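Local coordinates for malonyl-CoA decarboxylase (Rhodopseudomonas palustris, PDB 4KSA), which probably catalyses the decarboxylation of malonyl-CoA to acetyl-CoA and carbon dioxide, at residues Leu46-Ala60 with Arg118-Pro130. Numbering follows the deposited sequence.
Sequences LLSRRGEASGVALAA and RRQELIRRLNHAP
Arg125 reaches from helix 118-126 to carbonyls at the end of helix 36-48 and in the turn after it, its chain extended from CG to NE and sliding past the oppositely directed Leu46 side chain. Its NH1 donates to Arg49 O at 2.9 Å, close to the guanidinium plane, and more weakly to Leu46 O at 2.9 Å; Leu47 O lies over one face without a hydrogen bond. Also in the guanidinium plane, at its edge, Arg125 NE gives Glu121 OE2 a nearly straight bond (2.7 Å, 171°) on its anti lone pair, which helps fix the group's rotation. Glu121 OE1 receives NE and NH2 of Arg124, completing a salt-bridge network. Replacing Arg125 by an alanine is likely to leave the carbonyls of Leu46 and Arg49 without this donor, and Glu121 with one cationic partner fewer.

Beneath this polar layer, Leu46 turns its CG anti to the backbone N (chi1 -180°), and CD2 meets Leu126 CD2 at 3.5 Å and, at about a right angle, Leu122 CD1 at 3.7 Å. Leu47 CD2 packs against Glu121 CB; its CD1 approaches Arg118 NH1 obliquely at 3.6 Å, the side chains crossing at about a right angle, while Arg118 salt-bridges Glu44. Ala60 CB meets Ala129 CB at 4.0 Å, in the type I turn Leu126-Ala129. Arg49 also pairs with Glu430 of the second subunit. The contact is helical packing, with an arginine hydrogen-bonded to carbonyls where helix 36-48 turns into helix 52-68.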
loop_
_atom_site.group_PDB
_atom_site.type_symbol
_atom_site.label_atom_id
_atom_site.label_comp_id
_atom_site.label_asym_id
_atom_site.label_seq_id
_atom_site.Cartn_x
_atom_site.Cartn_y
_atom_site.Cartn_z
ATOM N N LEU A 46 -26.022 27.657 -10.744
ATOM C CA LEU A 46 -25.537 26.558 -9.917
ATOM C C LEU A 46 -26.460 26.275 -8.738
ATOM O O LEU A 46 -26.845 25.133 -8.495
ATOM C CB LEU A 46 -24.139 26.876 -9.391
ATOM C CG LEU A 46 -23.496 25.804 -8.514
ATOM C CD1 LEU A 46 -23.309 24.514 -9.321
ATOM C CD2 LEU A 46 -22.160 26.310 -7.991
ATOM N N LEU A 47 -26.819 27.316 -8.002
ATOM C CA LEU A 47 -27.699 27.148 -6.856
ATOM C C LEU A 47 -29.046 26.503 -7.185
ATOM O O LEU A 47 -29.589 25.755 -6.379
ATOM C CB LEU A 47 -27.946 28.494 -6.186
ATOM C CG LEU A 47 -26.952 28.948 -5.129
ATOM C CD1 LEU A 47 -27.316 30.345 -4.641
ATOM C CD2 LEU A 47 -26.967 27.955 -3.977
ATOM N N SER A 48 -29.583 26.792 -8.368
ATOM C CA SER A 48 -30.889 26.266 -8.771
ATOM C C SER A 48 -30.802 24.938 -9.506
ATOM O O SER A 48 -31.806 24.237 -9.664
ATOM C CB SER A 48 -31.608 27.268 -9.680
ATOM O OG SER A 48 -31.109 27.186 -11.011
ATOM N N ARG A 49 -29.605 24.600 -9.968
ATOM C CA ARG A 49 -29.401 23.361 -10.693
ATOM C C ARG A 49 -29.873 22.130 -9.919
ATOM O O ARG A 49 -29.898 22.127 -8.684
ATOM C CB ARG A 49 -27.933 23.206 -11.033
ATOM C CG ARG A 49 -27.732 22.453 -12.286
ATOM C CD ARG A 49 -28.269 23.268 -13.423
ATOM N NE ARG A 49 -28.456 22.460 -14.618
ATOM C CZ ARG A 49 -28.685 22.966 -15.822
ATOM N NH1 ARG A 49 -28.751 24.282 -15.982
ATOM N NH2 ARG A 49 -28.845 22.152 -16.859
ATOM N N ARG A 50 -30.246 21.087 -10.659
ATOM C CA ARG A 50 -30.711 19.840 -10.065
ATOM C C ARG A 50 -29.871 18.628 -10.491
ATOM O O ARG A 50 -29.679 17.690 -9.716
ATOM C CB ARG A 50 -32.178 19.599 -10.426
ATOM C CG ARG A 50 -33.182 20.368 -9.562
ATOM C CD ARG A 50 -34.630 20.005 -9.932
ATOM N NE ARG A 50 -35.310 21.043 -10.710
ATOM C CZ ARG A 50 -34.831 21.607 -11.820
ATOM N NH1 ARG A 50 -35.541 22.541 -12.447
ATOM N NH2 ARG A 50 -33.644 21.255 -12.308
ATOM N N GLY A 51 -29.370 18.653 -11.719
ATOM C CA GLY A 51 -28.570 17.548 -12.201
ATOM C C GLY A 51 -27.139 17.575 -11.706
ATOM O O GLY A 51 -26.483 18.607 -11.748
ATOM N N GLU A 52 -26.651 16.429 -11.247
ATOM C CA GLU A 52 -25.288 16.311 -10.744
ATOM C C GLU A 52 -24.226 16.668 -11.783
ATOM O O GLU A 52 -23.246 17.359 -11.479
ATOM C CB GLU A 52 -25.051 14.883 -10.227
ATOM C CG GLU A 52 -23.589 14.545 -9.893
ATOM C CD GLU A 52 -23.447 13.243 -9.119
ATOM O OE1 GLU A 52 -22.321 12.706 -9.022
ATOM O OE2 GLU A 52 -24.472 12.760 -8.599
ATOM N N ALA A 53 -24.423 16.197 -13.008
ATOM C CA ALA A 53 -23.466 16.453 -14.073
ATOM C C ALA A 53 -23.309 17.941 -14.376
ATOM O O ALA A 53 -22.186 18.440 -14.545
ATOM C CB ALA A 53 -23.880 15.705 -15.323
ATOM N N SER A 54 -24.430 18.650 -14.447
ATOM C CA SER A 54 -24.383 20.076 -14.736
ATOM C C SER A 54 -23.936 20.850 -13.498
ATOM O O SER A 54 -23.268 21.881 -13.599
ATOM C CB SER A 54 -25.752 20.571 -15.236
ATOM O OG SER A 54 -26.798 20.261 -14.332
ATOM N N GLY A 55 -24.292 20.348 -12.327
ATOM C CA GLY A 55 -23.881 21.021 -11.116
ATOM C C GLY A 55 -22.377 21.153 -11.159
ATOM O O GLY A 55 -21.836 22.260 -11.174
ATOM N N VAL A 56 -21.701 20.009 -11.206
ATOM C CA VAL A 56 -20.248 19.956 -11.255
ATOM C C VAL A 56 -19.694 20.845 -12.362
ATOM O O VAL A 56 -18.789 21.643 -12.143
ATOM C CB VAL A 56 -19.760 18.500 -11.483
ATOM C CG1 VAL A 56 -18.261 18.418 -11.348
ATOM C CG2 VAL A 56 -20.424 17.572 -10.493
ATOM N N ALA A 57 -20.234 20.703 -13.563
ATOM C CA ALA A 57 -19.753 21.497 -14.686
ATOM C C ALA A 57 -19.819 22.999 -14.369
ATOM O O ALA A 57 -18.853 23.746 -14.596
ATOM C CB ALA A 57 -20.575 21.176 -15.913
ATOM N N LEU A 58 -20.962 23.431 -13.839
ATOM C CA LEU A 58 -21.166 24.829 -13.500
ATOM C C LEU A 58 -20.177 25.287 -12.440
ATOM O O LEU A 58 -19.476 26.297 -12.622
ATOM C CB LEU A 58 -22.604 25.054 -13.011
ATOM C CG LEU A 58 -23.693 25.049 -14.101
ATOM C CD1 LEU A 58 -25.082 25.241 -13.475
ATOM C CD2 LEU A 58 -23.387 26.163 -15.107
ATOM N N ALA A 59 -20.126 24.539 -11.338
ATOM C CA ALA A 59 -19.224 24.841 -10.240
ATOM C C ALA A 59 -17.795 24.887 -10.776
ATOM O O ALA A 59 -17.048 25.836 -10.539
ATOM C CB ALA A 59 -19.361 23.782 -9.134
ATOM N N ALA A 60 -17.415 23.862 -11.513
ATOM C CA ALA A 60 -16.076 23.838 -12.063
ATOM C C ALA A 60 -15.866 25.125 -12.861
ATOM O O ALA A 60 -14.794 25.726 -12.824
ATOM C CB ALA A 60 -15.909 22.625 -12.948
ATOM N N ARG A 118 -27.800 31.397 1.703
ATOM C CA ARG A 118 -27.571 30.674 0.468
ATOM C C ARG A 118 -26.087 30.450 0.167
ATOM O O ARG A 118 -25.744 29.665 -0.725
ATOM C CB ARG A 118 -28.226 31.422 -0.688
ATOM C CG ARG A 118 -29.710 31.630 -0.505
ATOM C CD ARG A 118 -30.344 31.970 -1.842
ATOM N NE ARG A 118 -29.880 33.259 -2.349
ATOM C CZ ARG A 118 -29.772 33.547 -3.644
ATOM N NH1 ARG A 118 -30.098 32.632 -4.561
ATOM N NH2 ARG A 118 -29.320 34.742 -4.024
ATOM N N ARG A 119 -25.221 31.150 0.899
ATOM C CA ARG A 119 -23.774 31.039 0.736
ATOM C C ARG A 119 -23.339 29.599 0.950
ATOM O O ARG A 119 -22.520 29.055 0.213
ATOM C CB ARG A 119 -23.041 31.875 1.781
ATOM C CG ARG A 119 -23.180 33.362 1.665
ATOM C CD ARG A 119 -22.075 34.052 2.454
ATOM N NE ARG A 119 -22.406 34.160 3.865
ATOM C CZ ARG A 119 -23.418 34.875 4.319
ATOM N NH1 ARG A 119 -23.665 34.928 5.612
ATOM N NH2 ARG A 119 -24.173 35.540 3.466
ATOM N N GLN A 120 -23.874 28.998 2.001
ATOM C CA GLN A 120 -23.547 27.635 2.344
ATOM C C GLN A 120 -23.798 26.643 1.200
ATOM O O GLN A 120 -22.891 25.919 0.778
ATOM C CB GLN A 120 -24.350 27.234 3.566
ATOM C CG GLN A 120 -24.293 28.261 4.671
ATOM C CD GLN A 120 -24.126 27.624 6.029
ATOM O OE1 GLN A 120 -24.302 26.405 6.185
ATOM N NE2 GLN A 120 -23.793 28.438 7.026
ATOM N N GLU A 121 -25.027 26.603 0.704
ATOM C CA GLU A 121 -25.351 25.691 -0.367
ATOM C C GLU A 121 -24.444 25.947 -1.565
ATOM O O GLU A 121 -24.061 25.007 -2.264
ATOM C CB GLU A 121 -26.821 25.849 -0.759
ATOM C CG GLU A 121 -27.320 24.805 -1.755
ATOM C CD GLU A 121 -27.001 23.383 -1.298
ATOM O OE1 GLU A 121 -27.092 23.112 -0.070
ATOM O OE2 GLU A 121 -26.669 22.543 -2.167
ATOM N N LEU A 122 -24.100 27.214 -1.798
ATOM C CA LEU A 122 -23.232 27.585 -2.910
ATOM C C LEU A 122 -21.804 27.042 -2.730
ATOM O O LEU A 122 -21.173 26.569 -3.696
ATOM C CB LEU A 122 -23.159 29.110 -3.055
ATOM C CG LEU A 122 -22.177 29.567 -4.142
ATOM C CD1 LEU A 122 -22.666 29.023 -5.498
ATOM C CD2 LEU A 122 -22.039 31.093 -4.147
ATOM N N ILE A 123 -21.284 27.140 -1.502
ATOM C CA ILE A 123 -19.949 26.643 -1.215
ATOM C C ILE A 123 -19.965 25.108 -1.291
ATOM O O ILE A 123 -19.072 24.497 -1.902
ATOM C CB ILE A 123 -19.456 27.145 0.178
ATOM C CG1 ILE A 123 -19.337 28.675 0.157
ATOM C CG2 ILE A 123 -18.085 26.575 0.509
ATOM C CD1 ILE A 123 -18.923 29.291 1.493
ATOM N N ARG A 124 -20.989 24.491 -0.694
ATOM C CA ARG A 124 -21.107 23.027 -0.708
ATOM C C ARG A 124 -21.088 22.490 -2.113
ATOM O O ARG A 124 -20.492 21.443 -2.370
ATOM C CB ARG A 124 -22.380 22.541 -0.021
ATOM C CG ARG A 124 -22.260 22.493 1.481
ATOM C CD ARG A 124 -23.405 21.718 2.086
ATOM N NE ARG A 124 -24.643 22.473 2.025
ATOM C CZ ARG A 124 -25.096 23.228 3.017
ATOM N NH1 ARG A 124 -24.414 23.310 4.148
ATOM N NH2 ARG A 124 -26.210 23.922 2.862
ATOM N N ARG A 125 -21.730 23.202 -3.030
ATOM C CA ARG A 125 -21.758 22.756 -4.406
ATOM C C ARG A 125 -20.436 22.995 -5.110
ATOM O O ARG A 125 -19.998 22.162 -5.895
ATOM C CB ARG A 125 -22.896 23.442 -5.148
ATOM C CG ARG A 125 -24.237 23.083 -4.558
ATOM C CD ARG A 125 -25.391 23.451 -5.469
ATOM N NE ARG A 125 -26.649 23.089 -4.826
ATOM C CZ ARG A 125 -27.799 22.888 -5.464
ATOM N NH1 ARG A 125 -27.878 23.027 -6.789
ATOM N NH2 ARG A 125 -28.864 22.492 -4.775
ATOM N N LEU A 126 -19.791 24.121 -4.828
ATOM C CA LEU A 126 -18.512 24.439 -5.458
ATOM C C LEU A 126 -17.452 23.453 -5.032
ATOM O O LEU A 126 -16.427 23.313 -5.682
ATOM C CB LEU A 126 -18.060 25.837 -5.065
ATOM C CG LEU A 126 -18.880 26.989 -5.629
ATOM C CD1 LEU A 126 -18.341 28.295 -5.087
ATOM C CD2 LEU A 126 -18.805 26.961 -7.158
ATOM N N ASN A 127 -17.716 22.768 -3.927
ATOM C CA ASN A 127 -16.783 21.800 -3.385
ATOM C C ASN A 127 -16.794 20.498 -4.153
ATOM O O ASN A 127 -15.964 19.630 -3.916
ATOM C CB ASN A 127 -17.098 21.541 -1.914
ATOM C CG ASN A 127 -15.996 20.785 -1.219
ATOM O OD1 ASN A 127 -14.826 21.126 -1.341
ATOM N ND2 ASN A 127 -16.364 19.760 -0.480
ATOM N N HIS A 128 -17.725 20.363 -5.086
ATOM C CA HIS A 128 -17.804 19.142 -5.875
ATOM C C HIS A 128 -16.994 19.260 -7.161
ATOM O O HIS A 128 -16.766 18.285 -7.864
ATOM C CB HIS A 128 -19.261 18.791 -6.173
ATOM C CG HIS A 128 -19.995 18.260 -4.984
ATOM N ND1 HIS A 128 -21.204 18.770 -4.562
ATOM C CD2 HIS A 128 -19.684 17.268 -4.115
ATOM C CE1 HIS A 128 -21.607 18.118 -3.486
ATOM N NE2 HIS A 128 -20.702 17.200 -3.194
ATOM N N ALA A 129 -16.544 20.464 -7.459
ATOM C CA ALA A 129 -15.749 20.665 -8.646
ATOM C C ALA A 129 -14.376 20.080 -8.363
ATOM O O ALA A 129 -13.873 20.168 -7.245
ATOM C CB ALA A 129 -15.641 22.148 -8.953
ATOM N N PRO A 130 -13.760 19.435 -9.360
ATOM C CA PRO A 130 -12.435 18.913 -9.002
ATOM C C PRO A 130 -11.500 20.059 -8.614
ATOM O O PRO A 130 -11.499 21.111 -9.245
ATOM C CB PRO A 130 -11.994 18.150 -10.255
ATOM C CG PRO A 130 -13.035 18.511 -11.330
ATOM C CD PRO A 130 -14.284 18.804 -10.583
#